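Local coordinates for OTU domain-containing protein wMelOTU (Wolbachia pipientis wMel, PDB 6W9O) that probably cleaves ubiquitin from modified proteins as a bacterial cysteine protease of the OTU deubiquitinase family, at residues D40-F54 and L190-S202. Sequence-based numbering, arbitrary orientation.
Sequences DNFYVGQAIGNGSCF and LHFEPLLDRNKSS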
ATOM      1  N   ASP A  40      13.167  13.595   9.379  1.00 20.51           N
ATOM      2  CA  ASP A  40      13.800  14.418   8.360  1.00 21.00           C
ATOM      3  C   ASP A  40      14.543  13.610   7.308  1.00 20.48           C
ATOM      4  O   ASP A  40      14.831  14.162   6.237  1.00 22.07           O
ATOM      5  CB  ASP A  40      14.834  15.332   9.015  1.00 23.75           C
ATOM      6  CG  ASP A  40      14.201  16.434   9.860  1.00 35.65           C
ATOM      7  OD1 ASP A  40      13.015  16.738   9.643  1.00 39.57           O
ATOM      8  OD2 ASP A  40      14.906  17.000  10.725  1.00 41.36           O
ATOM      9  N   ASN A  41      14.854  12.347   7.582  1.00 20.35           N
ATOM     10  CA  ASN A  41      15.465  11.508   6.545  1.00 17.99           C
ATOM     11  C   ASN A  41      14.463  10.966   5.549  1.00 19.27           C
ATOM     12  O   ASN A  41      14.882  10.432   4.524  1.00 18.61           O
ATOM     13  CB  ASN A  41      16.282  10.345   7.143  1.00 15.94           C
ATOM     14  CG  ASN A  41      15.486   9.488   8.133  1.00 21.89           C
ATOM     15  OD1 ASN A  41      14.933  10.012   9.099  1.00 20.31           O
ATOM     16  ND2 ASN A  41      15.434   8.170   7.915  1.00 18.11           N
ATOM     17  N   PHE A  42      13.148  11.142   5.767  1.00 16.81           N
ATOM     18  CA  PHE A  42      12.167  10.638   4.802  1.00 16.85           C
ATOM     19  C   PHE A  42      11.738  11.735   3.849  1.00 17.65           C
ATOM     20  O   PHE A  42      11.900  12.926   4.138  1.00 20.20           O
ATOM     21  CB  PHE A  42      10.911  10.061   5.500  1.00 15.72           C
ATOM     22  CG  PHE A  42      11.172   8.694   6.138  1.00 14.24           C
ATOM     23  CD1 PHE A  42      10.757   7.514   5.495  1.00 15.28           C
ATOM     24  CD2 PHE A  42      11.830   8.629   7.372  1.00 17.94           C
ATOM     25  CE1 PHE A  42      11.018   6.264   6.070  1.00 17.68           C
ATOM     26  CE2 PHE A  42      12.093   7.443   7.922  1.00 19.26           C
ATOM     27  CZ  PHE A  42      11.679   6.242   7.309  1.00 15.83           C
ATOM     28  N   TYR A  43      11.310  11.325   2.668  1.00 17.54           N
ATOM     29  CA  TYR A  43      10.875  12.296   1.663  1.00 18.13           C
ATOM     30  C   TYR A  43       9.761  11.655   0.867  1.00 15.71           C
ATOM     31  O   TYR A  43       9.616  10.434   0.849  1.00 15.86           O
ATOM     32  CB  TYR A  43      12.034  12.706   0.738  1.00 19.91           C
ATOM     33  CG  TYR A  43      12.614  11.565  -0.079  1.00 19.15           C
ATOM     34  CD1 TYR A  43      12.230  11.365  -1.389  1.00 19.31           C
ATOM     35  CD2 TYR A  43      13.588  10.723   0.447  1.00 18.63           C
ATOM     36  CE1 TYR A  43      12.757  10.355  -2.163  1.00 21.71           C
ATOM     37  CE2 TYR A  43      14.104   9.704  -0.331  1.00 18.49           C
ATOM     38  CZ  TYR A  43      13.703   9.519  -1.613  1.00 22.35           C
ATOM     39  OH  TYR A  43      14.266   8.456  -2.338  1.00 23.06           O
ATOM     40  N   VAL A  44       8.946  12.503   0.231  1.00 17.37           N
ATOM     41  CA  VAL A  44       7.879  12.039  -0.647  1.00 17.51           C
ATOM     42  C   VAL A  44       8.436  11.789  -2.057  1.00 16.98           C
ATOM     43  O   VAL A  44       8.922  12.709  -2.712  1.00 21.22           O
ATOM     44  CB  VAL A  44       6.711  13.042  -0.662  1.00 18.96           C
ATOM     45  CG1 VAL A  44       5.602  12.476  -1.533  1.00 20.31           C
ATOM     46  CG2 VAL A  44       6.230  13.281   0.770  1.00 18.99           C
ATOM     47  N   GLY A  45       8.323  10.540  -2.531  1.00 16.40           N
ATOM     48  CA  GLY A  45       8.751  10.137  -3.860  1.00 17.74           C
ATOM     49  C   GLY A  45       7.656  10.393  -4.876  1.00 18.45           C
ATOM     50  O   GLY A  45       6.690  11.118  -4.628  1.00 20.41           O
ATOM     51  N   GLN A  46       7.800   9.782  -6.029  1.00 19.93           N
ATOM     52  CA  GLN A  46       6.847   9.919  -7.115  1.00 22.15           C
ATOM     53  C   GLN A  46       6.274   8.556  -7.420  1.00 21.29           C
ATOM     54  O   GLN A  46       6.975   7.564  -7.363  1.00 26.22           O
ATOM     55  CB  GLN A  46       7.496  10.456  -8.387  1.00 26.45           C
ATOM     56  CG  GLN A  46       7.703  11.944  -8.368  1.00 42.30           C
ATOM     57  CD  GLN A  46       8.964  12.308  -7.632  1.00 53.56           C
ATOM     58  OE1 GLN A  46      10.024  11.715  -7.862  1.00 56.13           O
ATOM     59  NE2 GLN A  46       8.869  13.287  -6.733  1.00 57.16           N
ATOM     60  N   ALA A  47       4.993   8.517  -7.767  1.00 20.86           N
ATOM     61  CA  ALA A  47       4.326   7.302  -8.183  1.00 20.17           C
ATOM     62  C   ALA A  47       3.792   7.516  -9.599  1.00 21.96           C
ATOM     63  O   ALA A  47       3.498   8.654 -10.020  1.00 24.86           O
ATOM     64  CB  ALA A  47       3.124   7.003  -7.234  1.00 22.25           C
ATOM     65  N   ILE A  48       3.628   6.406 -10.322  1.00 22.05           N
ATOM     66  CA  ILE A  48       3.003   6.449 -11.637  0.65 23.06           C
ATOM     67  C   ILE A  48       1.573   6.977 -11.519  1.00 24.18           C
ATOM     68  O   ILE A  48       0.901   6.784 -10.499  1.00 27.26           O
ATOM     69  CB  ILE A  48       3.050   5.025 -12.219  0.65 24.23           C
ATOM     70  CG1 ILE A  48       2.786   5.078 -13.719  0.65 25.21           C
ATOM     71  CG2 ILE A  48       2.073   4.098 -11.484  0.65 24.46           C
ATOM     72  CD1 ILE A  48       3.504   3.970 -14.469  0.65 32.13           C
ATOM     73  N   GLY A  49       1.113   7.650 -12.560  1.00 23.71           N
ATOM     74  CA  GLY A  49      -0.200   8.279 -12.510  1.00 27.35           C
ATOM     75  C   GLY A  49      -1.226   7.738 -13.493  1.00 33.80           C
ATOM     76  O   GLY A  49      -2.096   8.485 -13.983  1.00 34.47           O
ATOM     77  N   ASN A  50      -1.138   6.438 -13.792  1.00 25.13           N
ATOM     78  CA  ASN A  50      -2.057   5.771 -14.711  1.00 25.84           C
ATOM     79  C   ASN A  50      -3.212   5.079 -13.991  1.00 24.72           C
ATOM     80  O   ASN A  50      -3.959   4.312 -14.628  1.00 26.14           O
ATOM     81  CB  ASN A  50      -1.294   4.722 -15.531  1.00 28.48           C
ATOM     82  CG  ASN A  50      -0.702   3.626 -14.644  1.00 26.45           C
ATOM     83  OD1 ASN A  50      -0.713   3.735 -13.402  1.00 25.52           O
ATOM     84  ND2 ASN A  50      -0.160   2.572 -15.266  1.00 31.91           N
ATOM     85  N   GLY A  51      -3.405   5.361 -12.692  1.00 20.83           N
ATOM     86  CA  GLY A  51      -4.396   4.698 -11.877  1.00 18.13           C
ATOM     87  C   GLY A  51      -3.763   3.733 -10.886  1.00 16.76           C
ATOM     88  O   GLY A  51      -4.454   3.227  -9.985  1.00 16.57           O
ATOM     89  N   SER A  52      -2.476   3.391 -11.082  1.00 17.54           N
ATOM     90  CA  SER A  52      -1.814   2.411 -10.240  1.00 15.54           C
ATOM     91  C   SER A  52      -0.939   3.034  -9.162  1.00 14.66           C
ATOM     92  O   SER A  52      -0.084   2.334  -8.604  1.00 14.95           O
ATOM     93  CB  SER A  52      -0.974   1.473 -11.105  1.00 18.66           C
ATOM     94  OG  SER A  52      -1.892   0.664 -11.874  1.00 21.82           O
ATOM     95  N   CYS A  53      -1.195   4.296  -8.774  1.00 15.27           N
ATOM     96  CA  CYS A  53      -0.298   4.925  -7.794  1.00 15.21           C
ATOM     97  C   CYS A  53      -0.258   4.191  -6.466  1.00 15.43           C
ATOM     98  O   CYS A  53       0.755   4.274  -5.769  1.00 15.20           O
ATOM     99  CB  CYS A  53      -0.705   6.382  -7.545  1.00 14.06           C
ATOM    100  SG  CYS A  53      -2.343   6.612  -6.788  1.00 16.72           S
ATOM    101  N   PHE A  54      -1.350   3.531  -6.035  1.00 12.86           N
ATOM    102  CA  PHE A  54      -1.275   2.823  -4.761  1.00 12.45           C
ATOM    103  C   PHE A  54      -0.277   1.700  -4.865  1.00 13.90           C
ATOM    104  O   PHE A  54       0.616   1.559  -4.006  1.00 13.09           O
ATOM    105  CB  PHE A  54      -2.659   2.215  -4.384  1.00 12.26           C
ATOM    106  CG  PHE A  54      -2.561   1.296  -3.224  1.00 12.88           C
ATOM    107  CD1 PHE A  54      -2.376   1.810  -1.923  1.00 13.98           C
ATOM    108  CD2 PHE A  54      -2.528  -0.056  -3.438  1.00 13.90           C
ATOM    109  CE1 PHE A  54      -2.162   0.971  -0.857  1.00 14.96           C
ATOM    110  CE2 PHE A  54      -2.319  -0.932  -2.379  1.00 14.22           C
ATOM    111  CZ  PHE A  54      -2.115  -0.409  -1.072  1.00 14.33           C
ATOM    112  N   LEU A 190      -8.010   8.679  -3.224  1.00 13.54           N
ATOM    113  CA  LEU A 190      -7.134   7.500  -3.327  1.00 14.78           C
ATOM    114  C   LEU A 190      -5.830   7.822  -4.057  1.00 13.52           C
ATOM    115  O   LEU A 190      -5.312   6.994  -4.812  1.00 15.56           O
ATOM    116  CB  LEU A 190      -7.854   6.330  -4.010  1.00 13.76           C
ATOM    117  CG  LEU A 190      -8.942   5.639  -3.153  1.00 15.20           C
ATOM    118  CD1 LEU A 190      -9.569   4.492  -3.908  1.00 17.02           C
ATOM    119  CD2 LEU A 190      -8.373   5.122  -1.796  1.00 17.07           C
ATOM    120  N   HIS A 191      -5.305   9.034  -3.845  1.00 13.88           N
ATOM    121  CA  HIS A 191      -4.027   9.450  -4.436  1.00 12.03           C
ATOM    122  C   HIS A 191      -2.914   9.139  -3.461  1.00 14.81           C
ATOM    123  O   HIS A 191      -2.967   9.583  -2.305  1.00 15.17           O
ATOM    124  CB  HIS A 191      -4.078  10.955  -4.683  1.00 14.98           C
ATOM    125  CG  HIS A 191      -5.056  11.313  -5.740  1.00 14.56           C
ATOM    126  ND1 HIS A 191      -4.679  11.630  -7.034  1.00 16.63           N
ATOM    127  CD2 HIS A 191      -6.404  11.436  -5.694  1.00 15.07           C
ATOM    128  CE1 HIS A 191      -5.768  11.927  -7.738  1.00 17.32           C
ATOM    129  NE2 HIS A 191      -6.828  11.766  -6.961  1.00 17.78           N
ATOM    130  N   PHE A 192      -1.892   8.407  -3.927  1.00 12.59           N
ATOM    131  CA  PHE A 192      -0.801   7.996  -3.046  1.00 13.10           C
ATOM    132  C   PHE A 192       0.543   8.268  -3.695  1.00 13.67           C
ATOM    133  O   PHE A 192       0.690   8.239  -4.917  1.00 15.40           O
ATOM    134  CB  PHE A 192      -0.890   6.480  -2.789  1.00 14.06           C
ATOM    135  CG  PHE A 192      -2.151   6.097  -2.063  1.00 13.34           C
ATOM    136  CD1 PHE A 192      -2.232   6.258  -0.693  1.00 13.18           C
ATOM    137  CD2 PHE A 192      -3.240   5.615  -2.774  1.00 12.38           C
ATOM    138  CE1 PHE A 192      -3.410   5.975  -0.021  1.00 14.66           C
ATOM    139  CE2 PHE A 192      -4.463   5.329  -2.123  1.00 14.45           C
ATOM    140  CZ  PHE A 192      -4.546   5.503  -0.721  1.00 15.11           C
ATOM    141  N   GLU A 193       1.546   8.487  -2.838  1.00 12.46           N
ATOM    142  CA  GLU A 193       2.959   8.537  -3.221  0.53 13.95           C
ATOM    143  C   GLU A 193       3.721   7.727  -2.202  1.00 12.88           C
ATOM    144  O   GLU A 193       3.281   7.563  -1.061  1.00 12.84           O
ATOM    145  CB  GLU A 193       3.482   9.976  -3.156  0.53 15.01           C
ATOM    146  CG  GLU A 193       2.973  10.931  -4.268  0.53 16.95           C
ATOM    147  CD  GLU A 193       2.756  12.365  -3.732  0.53 19.16           C
ATOM    148  OE1 GLU A 193       2.013  12.522  -2.741  0.53 28.71           O
ATOM    149  OE2 GLU A 193       3.327  13.319  -4.266  0.53 24.80           O
ATOM    150  N   PRO A 194       4.891   7.182  -2.559  1.00 12.88           N
ATOM    151  CA  PRO A 194       5.703   6.450  -1.585  1.00 13.01           C
ATOM    152  C   PRO A 194       6.391   7.464  -0.664  1.00 12.09           C
ATOM    153  O   PRO A 194       6.796   8.555  -1.065  1.00 14.92           O
ATOM    154  CB  PRO A 194       6.748   5.726  -2.472  1.00 13.43           C
ATOM    155  CG  PRO A 194       6.947   6.656  -3.620  1.00 13.82           C
ATOM    156  CD  PRO A 194       5.510   7.232  -3.906  1.00 16.47           C
ATOM    157  N   LEU A 195       6.572   7.065   0.627  1.00 12.40           N
ATOM    158  CA  LEU A 195       7.408   7.846   1.545  1.00 12.68           C
ATOM    159  C   LEU A 195       8.712   7.071   1.699  1.00 12.58           C
ATOM    160  O   LEU A 195       8.695   5.963   2.224  1.00 14.19           O
ATOM    161  CB  LEU A 195       6.704   8.003   2.885  1.00 12.76           C
ATOM    162  CG  LEU A 195       7.495   8.879   3.854  1.00 14.97           C
ATOM    163  CD1 LEU A 195       7.262  10.347   3.460  1.00 18.07           C
ATOM    164  CD2 LEU A 195       7.058   8.656   5.308  1.00 19.66           C
ATOM    165  N   LEU A 196       9.810   7.641   1.185  1.00 12.56           N
ATOM    166  CA  LEU A 196      11.070   6.889   1.086  1.00 13.13           C
ATOM    167  C   LEU A 196      12.090   7.494   2.026  1.00 17.05           C
ATOM    168  O   LEU A 196      11.919   8.583   2.554  1.00 16.57           O
ATOM    169  CB  LEU A 196      11.555   6.906  -0.367  1.00 14.85           C
ATOM    170  CG  LEU A 196      10.567   6.274  -1.378  1.00 15.96           C
ATOM    171  CD1 LEU A 196      10.936   6.511  -2.841  1.00 18.64           C
ATOM    172  CD2 LEU A 196      10.424   4.773  -1.096  1.00 18.26           C
ATOM    173  N   ASP A 197      13.203   6.777   2.221  1.00 14.77           N
ATOM    174  CA  ASP A 197      14.224   7.141   3.214  1.00 15.60           C
ATOM    175  C   ASP A 197      15.500   7.482   2.474  1.00 16.12           C
ATOM    176  O   ASP A 197      16.045   6.630   1.747  1.00 15.71           O
ATOM    177  CB  ASP A 197      14.417   5.924   4.117  1.00 16.27           C
ATOM    178  CG  ASP A 197      15.368   6.148   5.254  1.00 16.55           C
ATOM    179  OD1 ASP A 197      15.346   5.268   6.138  1.00 18.98           O
ATOM    180  OD2 ASP A 197      16.120   7.142   5.292  1.00 15.98           O
ATOM    181  N   ARG A 198      16.009   8.706   2.661  1.00 13.98           N
ATOM    182  CA  ARG A 198      17.256   9.074   1.989  1.00 16.93           C
ATOM    183  C   ARG A 198      18.397   8.110   2.335  1.00 14.71           C
ATOM    184  O   ARG A 198      19.321   7.896   1.521  1.00 17.92           O
ATOM    185  CB  ARG A 198      17.701  10.498   2.359  1.00 18.37           C
ATOM    186  CG  ARG A 198      16.669  11.584   2.036  1.00 27.31           C
ATOM    187  CD  ARG A 198      17.227  12.972   2.424  1.00 37.32           C
ATOM    188  NE  ARG A 198      16.568  13.987   1.608  1.00 47.32           N
ATOM    189  CZ  ARG A 198      15.409  14.541   1.945  1.00 52.94           C
ATOM    190  NH1 ARG A 198      14.807  14.170   3.071  1.00 50.28           N
ATOM    191  NH2 ARG A 198      14.841  15.451   1.151  1.00 60.97           N
ATOM    192  N   ASN A 199      18.397   7.587   3.561  1.00 14.53           N
ATOM    193  CA  ASN A 199      19.485   6.735   4.000  1.00 16.18           C
ATOM    194  C   ASN A 199      19.535   5.451   3.199  1.00 16.08           C
ATOM    195  O   ASN A 199      20.608   4.828   3.166  1.00 16.88           O
ATOM    196  CB  ASN A 199      19.281   6.374   5.492  1.00 19.24           C
ATOM    197  CG  ASN A 199      19.530   7.542   6.424  1.00 24.78           C
ATOM    198  OD1 ASN A 199      20.340   8.405   6.130  1.00 27.68           O
ATOM    199  ND2 ASN A 199      18.848   7.558   7.587  1.00 19.45           N
ATOM    200  N   LYS A 200      18.441   5.043   2.581  1.00 16.12           N
ATOM    201  CA  LYS A 200      18.323   3.781   1.855  1.00 15.81           C
ATOM    202  C   LYS A 200      18.246   3.994   0.354  1.00 17.66           C
ATOM    203  O   LYS A 200      17.902   3.057  -0.388  1.00 17.71           O
ATOM    204  CB  LYS A 200      17.092   3.004   2.354  1.00 15.02           C
ATOM    205  CG  LYS A 200      17.205   2.764   3.857  1.00 15.96           C
ATOM    206  CD  LYS A 200      16.022   1.874   4.338  1.00 15.59           C
ATOM    207  CE  LYS A 200      16.110   1.723   5.846  1.00 17.54           C
ATOM    208  NZ  LYS A 200      15.037   0.816   6.366  1.00 22.28           N
ATOM    209  N   SER A 201      18.439   5.236  -0.094  1.00 17.67           N
ATOM    210  CA  SER A 201      18.324   5.608  -1.503  1.00 16.67           C
ATOM    211  C   SER A 201      19.699   5.853  -2.094  1.00 17.27           C
ATOM    212  O   SER A 201      20.581   6.388  -1.428  1.00 20.15           O
ATOM    213  CB  SER A 201      17.552   6.912  -1.684  1.00 17.43           C
ATOM    214  OG  SER A 201      16.303   6.861  -1.025  1.00 19.33           O
ATOM    215  N   SER A 202      19.893   5.488  -3.365  1.00 18.74           N
ATOM    216  CA  SER A 202      21.162   5.748  -4.016  1.00 20.54           C
ATOM    217  C   SER A 202      21.317   7.238  -4.299  1.00 19.89           C
ATOM    218  O   SER A 202      20.314   7.981  -4.343  1.00 19.19           O
ATOM    219  CB  SER A 202      21.281   4.997  -5.360  1.00 24.20           C
ATOM    220  OG  SER A 202      20.338   5.592  -6.292  1.00 23.51           O
TER
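Y43 lays its ring against L196, whose CB sits over one face, 4.0 Å from the ring centroid. With CG wedged between backbone N and carbonyl carbon (chi1 62°), the ring crosses L196 and carries Y43 OH past the strand's end, where it donates to S201 OG (2.9 Å); S201 OG in turn donates to D197 O. Reciprocal backbone bonds join Y43 and L196 as an antiparallel pair. On the other sheet face, D197 CB lies over one face of the F42 ring, near its rim, and L195 CD2 packs against F42 CD1. D197 OD2 is gripped from opposite faces of its carboxylate by N41 ND2 (2.9 Å) and by N199 N, the latter closing an Asx turn. This close packing gives way toward the solvent side, where Y43 CB lies over one face of the R198 guanidinium. At the far end, F54 directs its ring edge at the face of F192, planes 76° apart, while F192 N donates to C53 SG at 3.4 Å. H191 ND1 stands 5.5 Å from C53 SG, and its ring meets W123 edge-to-face. A helix-opening cysteine beside a histidine near the strand's start is consistent with the catalytic Cys-His pair of OTU proteases.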